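Local coordinates for small ribosomal subunit protein uS8 (Aquifex aeolicus, PDB 3RF2), which binds 16S rRNA, probably at its central domain as a primary binding protein that helps coordinate assembly of the 30S platform, at residues Ala13-Ile18 / Thr111-Val116; Leu40-Phe45 / Asp151-Arg156; Glu58-Lys63 / Pro93-Leu98. All blocks are in the same frame, centred on the assembly; numbering follows the deposited sequence.

Contact 1 (Ala13-Ile18 / Thr111-Val116); sequences AIKNAI and TNIVKV. With SO4 (sulfate ion), chain D.
The side-chain oxygen OD1 of N112 takes two bonds at once: NZ of K15 reaches it across the contact at 3.1 Å, and the backbone N of I113, next along the same segment, donates to it at 2.8 Å. The lysine comes in within the carbonyl plane, on a lone pair, with a C=O...N angle of 142°. The I113 N-H arrives much more steeply and tilted from that plane. Together the two donors settle which end of the amide is oxygen and leave ND2 pointing at the sulfate ion. ND2 gives a nearly straight bond (169°) to O1 of the sulfate at 3.0 Å. The same O1 receives a weak bond from K15 NZ at 3.2 Å. The ion probably comes from the crystallisation liquor.

Behind the charged end, the methylenes of K15 lie along I113: CG is 3.8 Å from I113 CG2, and CD is 3.6 Å from the I113 carbonyl O. A bend at chi3 (71°) then carries the amino group round to the amide. I113 also packs on F11 of helix 6-19 and on V167. The contact thus joins helix 6-19 to the start of strand 113-115, where T111 and N112 both face W168, just after the antiparallel partner strand 161-167, a classic beta bulge.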
loop_
_atom_site.group_PDB
_atom_site.type_symbol
_atom_site.label_atom_id
_atom_site.label_comp_id
_atom_site.label_asym_id
_atom_site.label_seq_id
_atom_site.Cartn_x
_atom_site.Cartn_y
_atom_site.Cartn_z
ATOM N N ALA A 13 2.872 3.520 8.025
ATOM C CA ALA A 13 1.580 3.133 8.587
ATOM C C ALA A 13 1.335 1.618 8.445
ATOM O O ALA A 13 0.975 0.925 9.406
ATOM C CB ALA A 13 0.458 3.917 7.909
ATOM N N ILE A 14 1.533 1.108 7.234
ATOM C CA ILE A 14 1.267 -0.291 6.976
ATOM C C ILE A 14 2.101 -1.129 7.936
ATOM O O ILE A 14 1.578 -2.014 8.620
ATOM C CB ILE A 14 1.593 -0.660 5.525
ATOM C CG1 ILE A 14 0.472 -0.173 4.608
ATOM C CG2 ILE A 14 1.754 -2.159 5.377
ATOM C CD1 ILE A 14 0.828 -0.258 3.132
ATOM N N LYS A 15 3.392 -0.820 8.009
ATOM C CA LYS A 15 4.307 -1.584 8.847
ATOM C C LYS A 15 3.899 -1.547 10.320
ATOM O O LYS A 15 3.964 -2.561 11.012
ATOM C CB LYS A 15 5.755 -1.098 8.671
ATOM C CG LYS A 15 6.449 -1.670 7.426
ATOM C CD LYS A 15 7.673 -0.830 7.000
ATOM C CE LYS A 15 8.851 -0.979 7.974
ATOM N NZ LYS A 15 10.129 -0.422 7.430
ATOM N N ASN A 16 3.505 -0.380 10.808
ATOM C CA ASN A 16 3.150 -0.258 12.217
ATOM C C ASN A 16 1.895 -1.042 12.562
ATOM O O ASN A 16 1.832 -1.707 13.593
ATOM C CB ASN A 16 2.985 1.203 12.607
ATOM C CG ASN A 16 4.313 1.897 12.779
ATOM O OD1 ASN A 16 5.328 1.244 13.039
ATOM N ND2 ASN A 16 4.317 3.223 12.635
ATOM N N ALA A 17 0.904 -0.959 11.682
ATOM C CA ALA A 17 -0.335 -1.685 11.873
ATOM C C ALA A 17 -0.024 -3.172 11.916
ATOM O O ALA A 17 -0.543 -3.908 12.756
ATOM C CB ALA A 17 -1.322 -1.352 10.765
ATOM N N ILE A 18 0.854 -3.615 11.029
ATOM C CA ILE A 18 1.284 -5.006 11.051
ATOM C C ILE A 18 1.916 -5.369 12.388
ATOM O O ILE A 18 1.631 -6.417 12.964
ATOM C CB ILE A 18 2.266 -5.322 9.918
ATOM C CG1 ILE A 18 1.533 -5.361 8.576
ATOM C CG2 ILE A 18 2.933 -6.672 10.154
ATOM C CD1 ILE A 18 2.454 -5.520 7.388
ATOM N N THR A 111 7.184 -9.026 5.104
ATOM C CA THR A 111 8.320 -8.997 6.013
ATOM C C THR A 111 8.840 -7.567 6.102
ATOM O O THR A 111 9.130 -7.074 7.190
ATOM C CB THR A 111 9.427 -9.941 5.577
ATOM O OG1 THR A 111 8.952 -11.293 5.682
ATOM C CG2 THR A 111 10.675 -9.746 6.459
ATOM N N ASN A 112 8.918 -6.892 4.955
ATOM C CA ASN A 112 9.334 -5.503 4.938
ATOM C C ASN A 112 8.924 -4.836 3.653
ATOM O O ASN A 112 8.699 -5.486 2.636
ATOM C CB ASN A 112 10.864 -5.388 5.110
ATOM C CG ASN A 112 11.287 -4.103 5.829
ATOM O OD1 ASN A 112 10.554 -3.109 5.863
ATOM N ND2 ASN A 112 12.477 -4.128 6.405
ATOM N N ILE A 113 8.844 -3.518 3.702
ATOM C CA ILE A 113 8.477 -2.745 2.540
ATOM C C ILE A 113 9.161 -1.400 2.663
ATOM O O ILE A 113 8.985 -0.705 3.649
ATOM C CB ILE A 113 6.944 -2.613 2.415
ATOM C CG1 ILE A 113 6.567 -1.709 1.244
ATOM C CG2 ILE A 113 6.322 -2.108 3.687
ATOM C CD1 ILE A 113 5.120 -1.859 0.843
ATOM N N VAL A 114 9.966 -1.053 1.667
ATOM C CA VAL A 114 10.861 0.087 1.777
ATOM C C VAL A 114 10.850 0.912 0.501
ATOM O O VAL A 114 10.912 0.369 -0.608
ATOM C CB VAL A 114 12.301 -0.363 2.037
ATOM C CG1 VAL A 114 12.379 -1.161 3.324
ATOM C CG2 VAL A 114 12.776 -1.197 0.894
ATOM N N LYS A 115 10.771 2.231 0.671
ATOM C CA LYS A 115 10.794 3.158 -0.450
ATOM C C LYS A 115 12.205 3.168 -1.058
ATOM O O LYS A 115 13.192 3.169 -0.348
ATOM C CB LYS A 115 10.383 4.556 0.020
ATOM C CG LYS A 115 10.214 5.586 -1.105
ATOM C CD LYS A 115 8.751 5.762 -1.487
ATOM C CE LYS A 115 8.587 6.261 -2.902
ATOM N NZ LYS A 115 9.032 7.681 -3.047
ATOM N N VAL A 116 12.269 3.175 -2.381
ATOM C CA VAL A 116 13.539 3.252 -3.082
ATOM C C VAL A 116 13.724 4.670 -3.605
ATOM O O VAL A 116 14.392 5.487 -2.982
ATOM C CB VAL A 116 13.598 2.251 -4.242
ATOM C CG1 VAL A 116 14.854 2.453 -5.060
ATOM C CG2 VAL A 116 13.519 0.829 -3.716
HETATM S S SO4 D . 13.407 -1.604 9.242
HETATM O O1 SO4 D . 13.119 -1.611 7.810
HETATM O O2 SO4 D . 13.792 -0.257 9.653
HETATM O O3 SO4 D . 14.479 -2.561 9.514
HETATM O O4 SO4 D . 12.201 -1.955 9.980
#

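Contact 2 (Leu40-Phe45 / Asp151-Arg156)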
loop_
_atom_site.group_PDB
_atom_site.type_symbol
_atom_site.label_atom_id
_atom_site.label_comp_id
_atom_site.label_asym_id
_atom_site.label_seq_id
_atom_site.Cartn_x
_atom_site.Cartn_y
_atom_site.Cartn_z
ATOM N N LEU A 40 0.214 -4.876 -4.618
ATOM C CA LEU A 40 0.389 -5.587 -3.357
ATOM C C LEU A 40 -0.682 -6.680 -3.182
ATOM O O LEU A 40 -0.386 -7.782 -2.712
ATOM C CB LEU A 40 0.363 -4.605 -2.180
ATOM C CG LEU A 40 1.557 -3.668 -1.967
ATOM C CD1 LEU A 40 1.321 -2.788 -0.761
ATOM C CD2 LEU A 40 2.825 -4.474 -1.764
ATOM N N LYS A 41 -1.912 -6.367 -3.568
ATOM C CA LYS A 41 -3.019 -7.327 -3.508
ATOM C C LYS A 41 -2.819 -8.477 -4.495
ATOM O O LYS A 41 -2.984 -9.654 -4.165
ATOM C CB LYS A 41 -4.332 -6.636 -3.837
ATOM C CG LYS A 41 -5.556 -7.546 -3.672
ATOM C CD LYS A 41 -6.749 -6.888 -4.318
ATOM C CE LYS A 41 -8.021 -7.707 -4.119
ATOM N NZ LYS A 41 -9.218 -6.914 -4.533
ATOM N N LYS A 42 -2.459 -8.115 -5.719
ATOM C CA LYS A 42 -2.208 -9.085 -6.763
ATOM C C LYS A 42 -1.081 -10.050 -6.376
ATOM O O LYS A 42 -1.125 -11.223 -6.730
ATOM C CB LYS A 42 -1.869 -8.354 -8.065
ATOM C CG LYS A 42 -1.560 -9.275 -9.230
ATOM C CD LYS A 42 -1.095 -8.501 -10.462
ATOM C CE LYS A 42 -0.574 -9.445 -11.538
ATOM N NZ LYS A 42 0.549 -10.281 -11.018
ATOM N N GLU A 43 -0.070 -9.561 -5.656
ATOM C CA GLU A 43 1.059 -10.409 -5.280
ATOM C C GLU A 43 0.851 -11.167 -3.981
ATOM O O GLU A 43 1.674 -11.997 -3.607
ATOM C CB GLU A 43 2.343 -9.586 -5.181
ATOM C CG GLU A 43 2.772 -9.018 -6.509
ATOM C CD GLU A 43 3.117 -10.101 -7.493
ATOM O OE1 GLU A 43 3.874 -11.022 -7.100
ATOM O OE2 GLU A 43 2.620 -10.037 -8.643
ATOM N N GLY A 44 -0.232 -10.862 -3.279
ATOM C CA GLY A 44 -0.552 -11.568 -2.053
ATOM C C GLY A 44 0.075 -10.986 -0.803
ATOM O O GLY A 44 0.152 -11.652 0.227
ATOM N N PHE A 45 0.522 -9.736 -0.885
ATOM C CA PHE A 45 1.159 -9.085 0.241
ATOM C C PHE A 45 0.138 -8.437 1.169
ATOM O O PHE A 45 0.414 -8.249 2.348
ATOM C CB PHE A 45 2.194 -8.063 -0.239
ATOM C CG PHE A 45 3.496 -8.685 -0.670
ATOM C CD1 PHE A 45 4.361 -9.212 0.267
ATOM C CD2 PHE A 45 3.853 -8.735 -2.001
ATOM C CE1 PHE A 45 5.553 -9.781 -0.111
ATOM C CE2 PHE A 45 5.052 -9.317 -2.394
ATOM C CZ PHE A 45 5.904 -9.840 -1.446
ATOM N N ASP A 151 8.665 -5.994 -10.892
ATOM C CA ASP A 151 9.867 -6.091 -11.690
ATOM C C ASP A 151 9.684 -7.230 -12.676
ATOM O O ASP A 151 9.996 -7.097 -13.850
ATOM C CB ASP A 151 11.105 -6.304 -10.811
ATOM C CG ASP A 151 10.940 -7.482 -9.849
ATOM O OD1 ASP A 151 10.038 -7.430 -8.990
ATOM O OD2 ASP A 151 11.710 -8.449 -9.956
ATOM N N HIS A 152 9.137 -8.341 -12.203
ATOM C CA HIS A 152 8.885 -9.474 -13.080
ATOM C C HIS A 152 8.083 -9.059 -14.310
ATOM O O HIS A 152 8.412 -9.434 -15.436
ATOM C CB HIS A 152 8.183 -10.611 -12.326
ATOM C CG HIS A 152 7.875 -11.798 -13.183
ATOM N ND1 HIS A 152 6.715 -11.905 -13.925
ATOM C CD2 HIS A 152 8.579 -12.931 -13.433
ATOM C CE1 HIS A 152 6.718 -13.046 -14.589
ATOM N NE2 HIS A 152 7.842 -13.688 -14.307
ATOM N N GLU A 153 7.035 -8.274 -14.109
ATOM C CA GLU A 153 6.205 -7.866 -15.238
ATOM C C GLU A 153 6.918 -6.847 -16.122
ATOM O O GLU A 153 6.852 -6.931 -17.349
ATOM C CB GLU A 153 4.847 -7.350 -14.759
ATOM C CG GLU A 153 4.013 -8.443 -14.109
ATOM C CD GLU A 153 2.806 -7.916 -13.357
ATOM O OE1 GLU A 153 2.867 -6.786 -12.809
ATOM O OE2 GLU A 153 1.790 -8.647 -13.312
ATOM N N ALA A 154 7.605 -5.891 -15.505
ATOM C CA ALA A 154 8.370 -4.917 -16.277
ATOM C C ALA A 154 9.336 -5.649 -17.202
ATOM O O ALA A 154 9.430 -5.322 -18.384
ATOM C CB ALA A 154 9.120 -3.959 -15.361
ATOM N N ARG A 155 10.040 -6.649 -16.673
ATOM C CA ARG A 155 10.963 -7.431 -17.495
ATOM C C ARG A 155 10.227 -8.113 -18.642
ATOM O O ARG A 155 10.638 -8.017 -19.802
ATOM C CB ARG A 155 11.731 -8.472 -16.668
ATOM C CG ARG A 155 13.013 -7.942 -16.024
ATOM C CD ARG A 155 13.738 -9.030 -15.249
ATOM N NE ARG A 155 14.229 -8.515 -13.981
ATOM C CZ ARG A 155 13.625 -8.700 -12.812
ATOM N NH1 ARG A 155 12.505 -9.416 -12.735
ATOM N NH2 ARG A 155 14.150 -8.172 -11.713
ATOM N N ARG A 156 9.135 -8.798 -18.316
ATOM C CA ARG A 156 8.366 -9.523 -19.317
ATOM C C ARG A 156 7.932 -8.570 -20.418
ATOM O O ARG A 156 7.950 -8.917 -21.598
ATOM C CB ARG A 156 7.146 -10.197 -18.684
ATOM C CG ARG A 156 6.333 -11.044 -19.661
ATOM C CD ARG A 156 5.081 -11.642 -19.019
ATOM N NE ARG A 156 3.941 -10.730 -19.041
ATOM C CZ ARG A 156 3.405 -10.167 -17.961
ATOM N NH1 ARG A 156 3.905 -10.419 -16.755
ATOM N NH2 ARG A 156 2.361 -9.355 -18.088
#
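The carboxylate of E153 meets K42 over one of its faces, at the OE2 corner: NZ of K42 stands 3.1 Å from OE2 and about 45° out of the carboxylate plane, and CE of K42 lies on the same side of that plane. This off-plane approach fits a weak hydrogen bond within a genuine salt bridge. A second flat group, the carboxylate of E43, holds the same ammonium by a further weak bond, OE2 to K42 NZ at 3.2 Å. The OE2 atoms of E43 and E153 are 4.9 Å apart, and the lysine charge shared between them probably eases their mutual repulsion.

K42 gets there by an almost fully extended chain, CG anti to the backbone N, that turns only at chi4 (-58°). E153 reaches out from the opposite direction, and its backbone N is bonded to OG1 of T150.

Within helix 151-156, R155 reaches back to D151 at its start and grips it end-on. NH1 and NH2 both bond OD2, each at 3.0 Å, with the oxygen slightly out of the guanidinium plane. The other carboxylate oxygen, D151 OD1, accepts from the backbone N of A140, and R155 makes a cation-pi contact with Y132, which ties this helix to its surroundings.

Helix 31-43 ends just beyond K42 and E43: G44 has positive phi (88°), and G44 N and F45 N bond back to K41 O and L40 O. The contact is a three-residue surface salt-bridge network, bridging helix 151-156 to a C-terminal helix end closed by a Schellman motif.

Contact 3 (Glu58-Lys63 / Pro93-Leu98)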
loop_
_atom_site.group_PDB
_atom_site.type_symbol
_atom_site.label_atom_id
_atom_site.label_comp_id
_atom_site.label_asym_id
_atom_site.label_seq_id
_atom_site.Cartn_x
_atom_site.Cartn_y
_atom_site.Cartn_z
ATOM N N GLU A 58 -19.970 6.340 4.053
ATOM C CA GLU A 58 -21.016 6.485 5.072
ATOM C C GLU A 58 -21.073 5.273 5.990
ATOM O O GLU A 58 -20.929 5.384 7.213
ATOM C CB GLU A 58 -22.394 6.623 4.414
ATOM C CG GLU A 58 -22.498 7.669 3.325
ATOM C CD GLU A 58 -22.447 9.070 3.865
ATOM O OE1 GLU A 58 -22.545 9.233 5.099
ATOM O OE2 GLU A 58 -22.306 10.007 3.056
ATOM N N GLU A 59 -21.326 4.117 5.383
ATOM C CA GLU A 59 -21.350 2.857 6.105
ATOM C C GLU A 59 -20.240 2.825 7.146
ATOM O O GLU A 59 -20.509 2.671 8.347
ATOM C CB GLU A 59 -21.200 1.692 5.128
ATOM C CG GLU A 59 -22.318 1.583 4.100
ATOM C CD GLU A 59 -22.211 0.327 3.235
ATOM O OE1 GLU A 59 -21.347 -0.542 3.523
ATOM O OE2 GLU A 59 -22.997 0.212 2.266
ATOM N N GLU A 60 -19.004 3.008 6.671
ATOM C CA GLU A 60 -17.803 2.876 7.491
ATOM C C GLU A 60 -17.783 3.796 8.695
ATOM O O GLU A 60 -17.540 3.380 9.824
ATOM C CB GLU A 60 -16.568 3.168 6.643
ATOM C CG GLU A 60 -15.283 2.692 7.261
ATOM C CD GLU A 60 -15.130 1.197 7.140
ATOM O OE1 GLU A 60 -15.770 0.616 6.236
ATOM O OE2 GLU A 60 -14.385 0.606 7.949
ATOM N N TYR A 61 -18.011 5.069 8.436
ATOM C CA TYR A 61 -18.028 6.068 9.499
ATOM C C TYR A 61 -19.029 5.675 10.611
ATOM O O TYR A 61 -18.708 5.709 11.799
ATOM C CB TYR A 61 -18.365 7.435 8.907
ATOM C CG TYR A 61 -18.113 8.578 9.841
ATOM C CD1 TYR A 61 -16.910 9.283 9.802
ATOM C CD2 TYR A 61 -19.073 8.963 10.765
ATOM C CE1 TYR A 61 -16.677 10.339 10.668
ATOM C CE2 TYR A 61 -18.849 10.020 11.634
ATOM C CZ TYR A 61 -17.655 10.702 11.581
ATOM O OH TYR A 61 -17.441 11.752 12.445
ATOM N N LYS A 62 -20.234 5.278 10.227
ATOM C CA LYS A 62 -21.227 4.839 11.210
ATOM C C LYS A 62 -20.692 3.718 12.096
ATOM O O LYS A 62 -20.745 3.810 13.328
ATOM C CB LYS A 62 -22.498 4.382 10.509
ATOM C CG LYS A 62 -23.106 5.449 9.621
ATOM C CD LYS A 62 -24.516 5.084 9.196
ATOM C CE LYS A 62 -24.528 3.867 8.294
ATOM N NZ LYS A 62 -25.910 3.607 7.818
ATOM N N LYS A 63 -20.166 2.671 11.456
ATOM C CA LYS A 63 -19.640 1.512 12.158
ATOM C C LYS A 63 -18.612 1.885 13.213
ATOM O O LYS A 63 -18.845 1.678 14.404
ATOM C CB LYS A 63 -19.049 0.515 11.164
ATOM C CG LYS A 63 -20.065 -0.043 10.185
ATOM C CD LYS A 63 -19.448 -0.405 8.841
ATOM C CE LYS A 63 -18.569 -1.637 8.919
ATOM N NZ LYS A 63 -18.191 -2.081 7.552
ATOM N N PRO A 93 -10.784 8.198 1.693
ATOM C CA PRO A 93 -9.942 7.287 2.476
ATOM C C PRO A 93 -9.868 5.896 1.859
ATOM O O PRO A 93 -10.848 5.398 1.308
ATOM C CB PRO A 93 -10.647 7.216 3.836
ATOM C CG PRO A 93 -11.788 8.216 3.776
ATOM C CD PRO A 93 -12.096 8.403 2.327
ATOM N N ILE A 94 -8.693 5.288 1.936
ATOM C CA ILE A 94 -8.546 3.907 1.544
ATOM C C ILE A 94 -8.446 3.024 2.782
ATOM O O ILE A 94 -7.729 3.340 3.735
ATOM C CB ILE A 94 -7.344 3.702 0.657
ATOM C CG1 ILE A 94 -7.630 4.258 -0.738
ATOM C CG2 ILE A 94 -7.027 2.236 0.559
ATOM C CD1 ILE A 94 -6.402 4.280 -1.633
ATOM N N LYS A 95 -9.222 1.946 2.773
ATOM C CA LYS A 95 -9.189 0.963 3.829
ATOM C C LYS A 95 -8.309 -0.153 3.300
ATOM O O LYS A 95 -8.560 -0.694 2.224
ATOM C CB LYS A 95 -10.604 0.442 4.136
ATOM C CG LYS A 95 -10.678 -0.498 5.342
ATOM C CD LYS A 95 -12.094 -0.974 5.620
ATOM C CE LYS A 95 -12.151 -1.799 6.890
ATOM N NZ LYS A 95 -13.548 -2.237 7.234
ATOM N N ILE A 96 -7.255 -0.474 4.032
ATOM C CA ILE A 96 -6.387 -1.574 3.630
ATOM C C ILE A 96 -6.555 -2.770 4.553
ATOM O O ILE A 96 -6.415 -2.631 5.764
ATOM C CB ILE A 96 -4.902 -1.168 3.632
ATOM C CG1 ILE A 96 -4.641 -0.107 2.553
ATOM C CG2 ILE A 96 -4.034 -2.425 3.424
ATOM C CD1 ILE A 96 -3.397 0.720 2.771
ATOM N N TYR A 97 -6.839 -3.941 3.980
ATOM C CA TYR A 97 -6.971 -5.165 4.758
ATOM C C TYR A 97 -5.665 -5.945 4.751
ATOM O O TYR A 97 -5.170 -6.328 3.690
ATOM C CB TYR A 97 -8.089 -6.043 4.189
ATOM C CG TYR A 97 -9.478 -5.450 4.324
ATOM C CD1 TYR A 97 -10.295 -5.778 5.401
ATOM C CD2 TYR A 97 -9.975 -4.576 3.371
ATOM C CE1 TYR A 97 -11.571 -5.239 5.527
ATOM C CE2 TYR A 97 -11.238 -4.040 3.485
ATOM C CZ TYR A 97 -12.031 -4.371 4.564
ATOM O OH TYR A 97 -13.293 -3.834 4.669
ATOM N N LEU A 98 -5.109 -6.188 5.932
ATOM C CA LEU A 98 -3.785 -6.802 6.025
ATOM C C LEU A 98 -3.868 -8.310 5.981
ATOM O O LEU A 98 -4.862 -8.903 6.396
ATOM C CB LEU A 98 -3.070 -6.364 7.295
ATOM C CG LEU A 98 -2.853 -4.864 7.450
ATOM C CD1 LEU A 98 -2.492 -4.524 8.880
ATOM C CD2 LEU A 98 -1.773 -4.373 6.479
HETATM O O HOH W 1 -15.632 -1.835 5.400
#
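The charge interaction that joins the two segments is the buried salt bridge between E60 and K95. NZ of K95 lies 3.0 Å from OE2 of E60 and binds it on the syn lone pair, the side of the other carboxylate oxygen. K95 gets its amino group there through a chain extended throughout, with CG anti to the backbone N (chi1 -174°). E60 instead folds at chi2 (76°), which turns its carboxylate towards the strand. K63, one helical turn after E60, adds a long salt bridge, its NZ 3.9 Å from E60 OE1. The two lysine nitrogens, K63 NZ and K95 NZ, are 4.7 Å apart with the E60 carboxylate and a water beside both, which probably offsets their like charges.

Hydrogen bonds to neutral partners also hold the ammonium. K95 NZ donates to OH of Y97, two residues on in the same strand, at 3.0 Å, and to the water at 2.8 Å. That water donates in turn to E60 OE1 at 2.6 Å and accepts only weakly from K63 NZ. Three acceptors therefore surround K95 NZ, and both E60 oxygens have a partner in the network. Y26 OH gives E60 OE2 a further weak bond.

A cation-pi contact joins K95 to F24, and L52 touches the side chains of both E60 and K95.

E60 belongs to the region 59-93 that other S8 sequences lack, whereas K95 lies just past it. The bridge thus fastens helix 54-69, most of which lies in this added region, to strand 93-98, the middle strand between 24-28 and 46-51, whose alternate residues I94 and I96 pack on L37 of helix 31-43.

Along the chain, contacts 1 and 2 interlock, their segments alternating, while both segments of contact 3 fall between those of contact 1 and also between those of contact 2. The centres of contacts 1 and 2 lie about 17 Å apart, those of 1 and 3 about 20 Å, and those of 2 and 3, which lie on opposite sides of the chain's centre, about 26 Å. Contact 1 touches both others: I113 packs on L40, and A17 and I18 pack on L98. Contacts 1 and 2 tie helices 6-19 and 31-43 to the C-terminal half, whereas contact 3 joins the three-stranded sheet to the added region 59-93, probably the unique subdomain that contributes to very tight 16S rRNA association.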